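Local coordinates for protein beta subunit of a putative Aromatic-ring-hydroxylating dioxygenase (Novosphingobium aromaticivorans DSM 12444, PDB 3EBY) that is a putative beta subunit of an aromatic-ring-hydroxylating dioxygenase, probably supporting the catalytic alpha subunit as in related enzymes, at residues A[38-43]-A[142-147]; A[129-134]-A[147-152]. All coordinates share one frame; numbering follows the deposited sequence.

Interaction 1 (A[38-43]-A[142-147]); sequences LFVDDC and RLKSRT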
loop_
_atom_site.group_PDB
_atom_site.type_symbol
_atom_site.label_atom_id
_atom_site.label_comp_id
_atom_site.label_asym_id
_atom_site.label_seq_id
_atom_site.Cartn_x
_atom_site.Cartn_y
_atom_site.Cartn_z
ATOM N N LEU A 38 -10.548 -1.214 19.373
ATOM C CA LEU A 38 -10.374 -0.162 18.344
ATOM C C LEU A 38 -11.715 0.466 17.939
ATOM O O LEU A 38 -11.764 1.403 17.148
ATOM C CB LEU A 38 -9.671 -0.738 17.113
ATOM C CG LEU A 38 -8.362 -1.481 17.417
ATOM C CD1 LEU A 38 -7.688 -2.006 16.134
ATOM C CD2 LEU A 38 -7.395 -0.540 18.191
ATOM N N PHE A 39 -12.789 -0.079 18.483
ATOM C CA PHE A 39 -14.157 0.395 18.213
ATOM C C PHE A 39 -14.780 1.013 19.478
ATOM O O PHE A 39 -14.370 0.714 20.607
ATOM C CB PHE A 39 -15.045 -0.780 17.789
ATOM C CG PHE A 39 -14.632 -1.444 16.491
ATOM C CD1 PHE A 39 -13.616 -2.384 16.465
ATOM C CD2 PHE A 39 -15.379 -1.222 15.318
ATOM C CE1 PHE A 39 -13.222 -2.971 15.235
ATOM C CE2 PHE A 39 -15.048 -1.871 14.123
ATOM C CZ PHE A 39 -13.975 -2.756 14.100
ATOM N N VAL A 40 -15.777 1.880 19.291
ATOM C CA VAL A 40 -16.598 2.333 20.421
ATOM C C VAL A 40 -17.495 1.158 20.830
ATOM O O VAL A 40 -17.633 0.192 20.057
ATOM C CB VAL A 40 -17.476 3.548 20.063
ATOM C CG1 VAL A 40 -16.607 4.690 19.507
ATOM C CG2 VAL A 40 -18.649 3.165 19.071
ATOM N N ASP A 41 -18.142 1.251 21.984
ATOM C CA ASP A 41 -18.993 0.136 22.487
ATOM C C ASP A 41 -20.220 -0.075 21.574
ATOM O O ASP A 41 -20.558 -1.221 21.221
ATOM C CB ASP A 41 -19.474 0.393 23.911
ATOM C CG ASP A 41 -18.357 0.260 24.966
ATOM O OD1 ASP A 41 -17.200 -0.011 24.602
ATOM O OD2 ASP A 41 -18.652 0.533 26.158
ATOM N N ASP A 42 -20.881 1.025 21.214
ATOM C CA ASP A 42 -22.111 0.989 20.391
ATOM C C ASP A 42 -21.739 1.192 18.907
ATOM O O ASP A 42 -22.004 2.232 18.307
ATOM C CB ASP A 42 -23.071 2.069 20.876
ATOM C CG ASP A 42 -24.394 2.083 20.110
ATOM O OD1 ASP A 42 -24.720 1.085 19.429
ATOM O OD2 ASP A 42 -25.060 3.130 20.154
ATOM N N CYS A 43 -21.084 0.190 18.362
ATOM C CA CYS A 43 -20.454 0.273 17.049
ATOM C C CYS A 43 -21.194 -0.585 16.024
ATOM O O CYS A 43 -22.100 -1.373 16.379
ATOM C CB CYS A 43 -19.019 -0.224 17.163
ATOM S SG CYS A 43 -18.864 -1.982 17.688
ATOM N N ARG A 142 -11.345 6.064 17.568
ATOM C CA ARG A 142 -12.048 4.786 17.593
ATOM C C ARG A 142 -13.106 4.765 16.475
ATOM O O ARG A 142 -13.671 5.823 16.126
ATOM C CB ARG A 142 -12.719 4.561 18.966
ATOM C CG ARG A 142 -11.732 4.363 20.150
ATOM C CD ARG A 142 -12.421 3.717 21.344
ATOM N NE ARG A 142 -13.428 4.614 21.885
ATOM C CZ ARG A 142 -14.338 4.297 22.793
ATOM N NH1 ARG A 142 -14.376 3.085 23.336
ATOM N NH2 ARG A 142 -15.231 5.212 23.154
ATOM N N LEU A 143 -13.371 3.567 15.947
ATOM C CA LEU A 143 -14.395 3.368 14.933
ATOM C C LEU A 143 -15.791 3.357 15.557
ATOM O O LEU A 143 -16.058 2.606 16.490
ATOM C CB LEU A 143 -14.176 2.058 14.185
ATOM C CG LEU A 143 -13.043 2.011 13.153
ATOM C CD1 LEU A 143 -12.731 0.544 12.711
ATOM C CD2 LEU A 143 -13.384 2.922 11.952
ATOM N N LYS A 144 -16.635 4.263 15.076
ATOM C CA LYS A 144 -18.100 4.183 15.299
ATOM C C LYS A 144 -18.708 3.124 14.344
ATOM O O LYS A 144 -19.551 2.278 14.745
ATOM C CB LYS A 144 -18.742 5.545 15.065
ATOM C CG LYS A 144 -20.271 5.558 15.207
ATOM C CD LYS A 144 -20.723 5.117 16.577
ATOM C CE LYS A 144 -22.226 5.346 16.779
ATOM N NZ LYS A 144 -22.622 4.963 18.165
ATOM N N SER A 145 -18.305 3.178 13.082
ATOM C CA SER A 145 -18.728 2.160 12.121
ATOM C C SER A 145 -17.687 1.923 11.045
ATOM O O SER A 145 -17.037 2.858 10.557
ATOM C CB SER A 145 -20.063 2.531 11.468
ATOM O OG SER A 145 -19.939 3.662 10.625
ATOM N N ARG A 146 -17.538 0.659 10.684
ATOM C CA ARG A 146 -16.649 0.233 9.548
ATOM C C ARG A 146 -17.389 -0.780 8.710
ATOM O O ARG A 146 -17.831 -1.853 9.207
ATOM C CB ARG A 146 -15.328 -0.338 10.063
ATOM C CG ARG A 146 -14.501 -1.158 9.029
ATOM C CD ARG A 146 -12.993 -1.209 9.373
ATOM N NE ARG A 146 -12.350 0.085 9.056
ATOM C CZ ARG A 146 -11.055 0.348 9.211
ATOM N NH1 ARG A 146 -10.213 -0.595 9.637
ATOM N NH2 ARG A 146 -10.576 1.521 8.844
ATOM N N THR A 147 -17.508 -0.457 7.433
ATOM C CA THR A 147 -18.053 -1.350 6.453
ATOM C C THR A 147 -16.928 -1.705 5.467
ATOM O O THR A 147 -16.307 -0.829 4.897
ATOM C CB THR A 147 -19.227 -0.697 5.685
ATOM O OG1 THR A 147 -20.295 -0.363 6.591
ATOM C CG2 THR A 147 -19.746 -1.635 4.593
HETATM O O HOH W 1 -12.359 1.011 23.218
HETATM O O HOH W 2 -25.621 4.738 17.214
#

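Interaction 2 (A[129-134]-A[147-152]); sequences KYVDRF and TCIYDT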
loop_
_atom_site.group_PDB
_atom_site.type_symbol
_atom_site.label_atom_id
_atom_site.label_comp_id
_atom_site.label_asym_id
_atom_site.label_seq_id
_atom_site.Cartn_x
_atom_site.Cartn_y
_atom_site.Cartn_z
ATOM N N LYS A 129 -12.630 -1.797 -0.008
ATOM C CA LYS A 129 -12.355 -0.550 0.637
ATOM C C LYS A 129 -13.121 -0.455 1.951
ATOM O O LYS A 129 -14.204 -1.060 2.095
ATOM C CB LYS A 129 -12.686 0.643 -0.248
ATOM C CG LYS A 129 -14.146 0.867 -0.494
ATOM C CD LYS A 129 -14.375 2.226 -1.138
ATOM C CE LYS A 129 -15.816 2.402 -1.551
ATOM N NZ LYS A 129 -16.083 3.820 -2.045
ATOM N N TYR A 130 -12.457 0.118 2.941
ATOM C CA TYR A 130 -13.128 0.504 4.200
ATOM C C TYR A 130 -13.915 1.794 3.994
ATOM O O TYR A 130 -13.384 2.767 3.447
ATOM C CB TYR A 130 -12.103 0.718 5.330
ATOM C CG TYR A 130 -11.215 -0.462 5.651
ATOM C CD1 TYR A 130 -11.759 -1.699 6.023
ATOM C CD2 TYR A 130 -9.824 -0.342 5.617
ATOM C CE1 TYR A 130 -10.936 -2.766 6.445
ATOM C CE2 TYR A 130 -8.976 -1.421 5.968
ATOM C CZ TYR A 130 -9.524 -2.603 6.436
ATOM O OH TYR A 130 -8.672 -3.669 6.754
ATOM N N VAL A 131 -15.153 1.796 4.458
ATOM C CA VAL A 131 -16.000 3.008 4.534
ATOM C C VAL A 131 -16.333 3.220 6.009
ATOM O O VAL A 131 -17.049 2.406 6.632
ATOM C CB VAL A 131 -17.277 2.855 3.706
ATOM C CG1 VAL A 131 -18.167 4.091 3.841
ATOM C CG2 VAL A 131 -16.910 2.603 2.218
ATOM N N ASP A 132 -15.777 4.285 6.573
ATOM C CA ASP A 132 -15.702 4.440 8.015
ATOM C C ASP A 132 -16.365 5.715 8.548
ATOM O O ASP A 132 -16.392 6.769 7.873
ATOM C CB ASP A 132 -14.230 4.474 8.462
ATOM C CG ASP A 132 -13.466 3.235 8.083
ATOM O OD1 ASP A 132 -14.017 2.118 8.222
ATOM O OD2 ASP A 132 -12.272 3.378 7.694
ATOM N N ARG A 133 -16.832 5.608 9.789
ATOM C CA ARG A 133 -17.168 6.758 10.626
ATOM C C ARG A 133 -16.333 6.647 11.892
ATOM O O ARG A 133 -16.427 5.645 12.624
ATOM C CB ARG A 133 -18.653 6.767 10.998
ATOM C CG ARG A 133 -19.569 6.829 9.801
ATOM C CD ARG A 133 -21.011 7.157 10.183
ATOM N NE ARG A 133 -21.710 6.034 10.802
ATOM C CZ ARG A 133 -22.346 6.076 11.975
ATOM N NH1 ARG A 133 -22.410 7.209 12.685
ATOM N NH2 ARG A 133 -22.969 4.986 12.423
ATOM N N PHE A 134 -15.428 7.605 12.051
ATOM C CA PHE A 134 -14.532 7.697 13.193
ATOM C C PHE A 134 -15.041 8.700 14.239
ATOM O O PHE A 134 -15.498 9.800 13.904
ATOM C CB PHE A 134 -13.137 8.145 12.741
ATOM C CG PHE A 134 -12.351 7.087 12.071
ATOM C CD1 PHE A 134 -11.571 6.213 12.824
ATOM C CD2 PHE A 134 -12.325 6.987 10.696
ATOM C CE1 PHE A 134 -10.832 5.222 12.217
ATOM C CE2 PHE A 134 -11.543 6.005 10.081
ATOM C CZ PHE A 134 -10.807 5.123 10.866
ATOM N N THR A 147 -17.508 -0.457 7.433
ATOM C CA THR A 147 -18.053 -1.350 6.453
ATOM C C THR A 147 -16.928 -1.705 5.467
ATOM O O THR A 147 -16.307 -0.829 4.897
ATOM C CB THR A 147 -19.227 -0.697 5.685
ATOM O OG1 THR A 147 -20.295 -0.363 6.591
ATOM C CG2 THR A 147 -19.746 -1.635 4.593
ATOM N N CYS A 148 -16.642 -2.997 5.352
ATOM C CA CYS A 148 -15.626 -3.490 4.424
ATOM C C CYS A 148 -16.337 -3.927 3.168
ATOM O O CYS A 148 -17.053 -4.951 3.168
ATOM C CB CYS A 148 -14.884 -4.692 5.041
ATOM S SG CYS A 148 -14.214 -4.418 6.711
ATOM N N ILE A 149 -16.284 -3.073 2.146
ATOM C CA ILE A 149 -16.983 -3.328 0.874
ATOM C C ILE A 149 -16.026 -4.067 -0.092
ATOM O O ILE A 149 -15.020 -3.486 -0.553
ATOM C CB ILE A 149 -17.472 -1.994 0.208
ATOM C CG1 ILE A 149 -18.355 -1.185 1.167
ATOM C CG2 ILE A 149 -18.225 -2.313 -1.121
ATOM C CD1 ILE A 149 -18.914 0.107 0.574
ATOM N N TYR A 150 -16.272 -5.365 -0.318
ATOM C CA TYR A 150 -15.253 -6.217 -0.919
ATOM C C TYR A 150 -15.597 -6.753 -2.315
ATOM O O TYR A 150 -16.784 -6.910 -2.686
ATOM C CB TYR A 150 -14.860 -7.367 0.031
ATOM C CG TYR A 150 -15.942 -8.449 0.164
ATOM C CD1 TYR A 150 -15.982 -9.526 -0.706
ATOM C CD2 TYR A 150 -16.920 -8.369 1.154
ATOM C CE1 TYR A 150 -16.970 -10.511 -0.589
ATOM C CE2 TYR A 150 -17.914 -9.362 1.277
ATOM C CZ TYR A 150 -17.946 -10.396 0.386
ATOM O OH TYR A 150 -18.921 -11.385 0.517
ATOM N N ASP A 151 -14.542 -6.994 -3.083
ATOM C CA ASP A 151 -14.646 -7.423 -4.474
ATOM C C ASP A 151 -14.566 -8.955 -4.625
ATOM O O ASP A 151 -15.304 -9.533 -5.405
ATOM C CB ASP A 151 -13.521 -6.760 -5.300
ATOM C CG ASP A 151 -13.656 -5.263 -5.365
ATOM O OD1 ASP A 151 -14.779 -4.767 -5.072
ATOM O OD2 ASP A 151 -12.631 -4.593 -5.634
ATOM N N THR A 152 -13.699 -9.582 -3.835
ATOM C CA THR A 152 -13.316 -10.989 -3.991
ATOM C C THR A 152 -14.449 -11.924 -3.540
ATOM O O THR A 152 -14.904 -11.840 -2.404
ATOM C CB THR A 152 -12.055 -11.289 -3.174
ATOM O OG1 THR A 152 -11.100 -10.215 -3.347
ATOM C CG2 THR A 152 -11.414 -12.639 -3.592
HETATM O O HOH W 3 -19.377 2.688 7.940
#

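Interaction 1 (A[38-43]-A[142-147])
The ammonium nitrogen of K144 is held at the corner formed by D41 and D42. NZ donates to the backbone O of D42 at 2.8 Å, in the carbonyl plane, and makes a long salt bridge of 3.6 Å to D42 OD2. A water that accepts from NZ also donates weakly to this carboxylate oxygen. Lysine suits the position because its chain can double back: CB leads away from 38-43, but a bend at chi2 (59°) returns the amine and lays CD against V40 CG2. Beside this, F39 pairs with L143 in a parallel bridge. L143 N donates to L38 O at 3.0 Å, and V40 N donates to L143 O at 2.9 Å, both nearly straight. F39 and L143 have CG anti to the carbonyl carbon (chi1 -64° and -75°), which sends both the same way, and L143 CD1 settles over one face of the ring in a CH-pi contact, 4.0 Å from the F39 centroid. R142 spreads its guanidinium over V40, whose CA lies 3.7 Å above the centre of the plane, while NH1 donates at the edge to a water that weakly reaches F39 O. Replacing R142 by an alanine removes the guanidinium, which would probably strip V40 of the cover over its CA and leave that water without its NH1 donor. D41 turns its carboxylate to K67, with which it forms a salt bridge. K144 and S145 both face R133 in a classic beta bulge, where strand 142-150 turns beside strand 122-135. In this NTF2-clan domain, helix 8-28 meets L38 and L143 through F19, while L70 of helix 67-79 packs on F39 and C43.

Interaction 2 (A[129-134]-A[147-152])
The ring of Y130 meets the sulfur of C148 edge-on: SG lies in the ring plane, 3.7 Å from CE1 and equally near CD1, in a Cys sulfur-aromatic contact. The sulfur and the ring share one side of the sheet, and C148 suits this spot because a small, polarisable group can fit against an aromatic edge. Y130 also stacks with Y111 and makes a cation-pi contact with R146, while its OH makes a hydrogen bond with O of I163, the C-terminal residue. The backbones form an antiparallel ladder, with Y130 and C148 a non-hydrogen-bonded pair between two hydrogen-bonded ones. In the pair K129 and I149, I149 N donates to K129 O at 2.9 Å and K129 N returns a bond to I149 O; V131 and T147 repeat the exchange, V131 N to T147 O also at 2.9 Å. This is the beta hairpin of strands 122-135 and 142-150, in the middle of the mixed sheet of an NTF2-like fold. On the other side of the sheet, I149 reaches across diagonally: its extended chain (chi2 -178°) carries CD1 to 3.6 Å from V131 CG2, a contact between branched aliphatic residues well suited to strands. A water donates to V131 O at 2.7 Å, and the T147 hydroxyl beside it takes part in a hydrogen bond with Q46 of strand 43-49, the neighbour in the sheet. K129, on the same side as I149, sends its long chain to salt bridges with E108 and with D29 of a second subunit.

From the N terminus, the chain leaves helix 8-28, passes 38-43, and runs through most of the sheet and helix 67-79 before 142-147 returns to it, so interaction 1 closes a loop of 98 residues. Segment 129-134 falls inside that loop, whereas its partner 147-152 starts at T147, the last residue of 142-147, and runs on beyond it; the two contacts therefore cross. Interaction 2 closes a short loop of 12 residues, the connecting end of a hairpin including part of its strands. Both use strand 142-150, their centres about 13 Å apart. A salt bridge from R146 NE to D132 OD1 and packing of L143 on F134 link them directly, tying the early corner before strand 43-49 to the central hairpin.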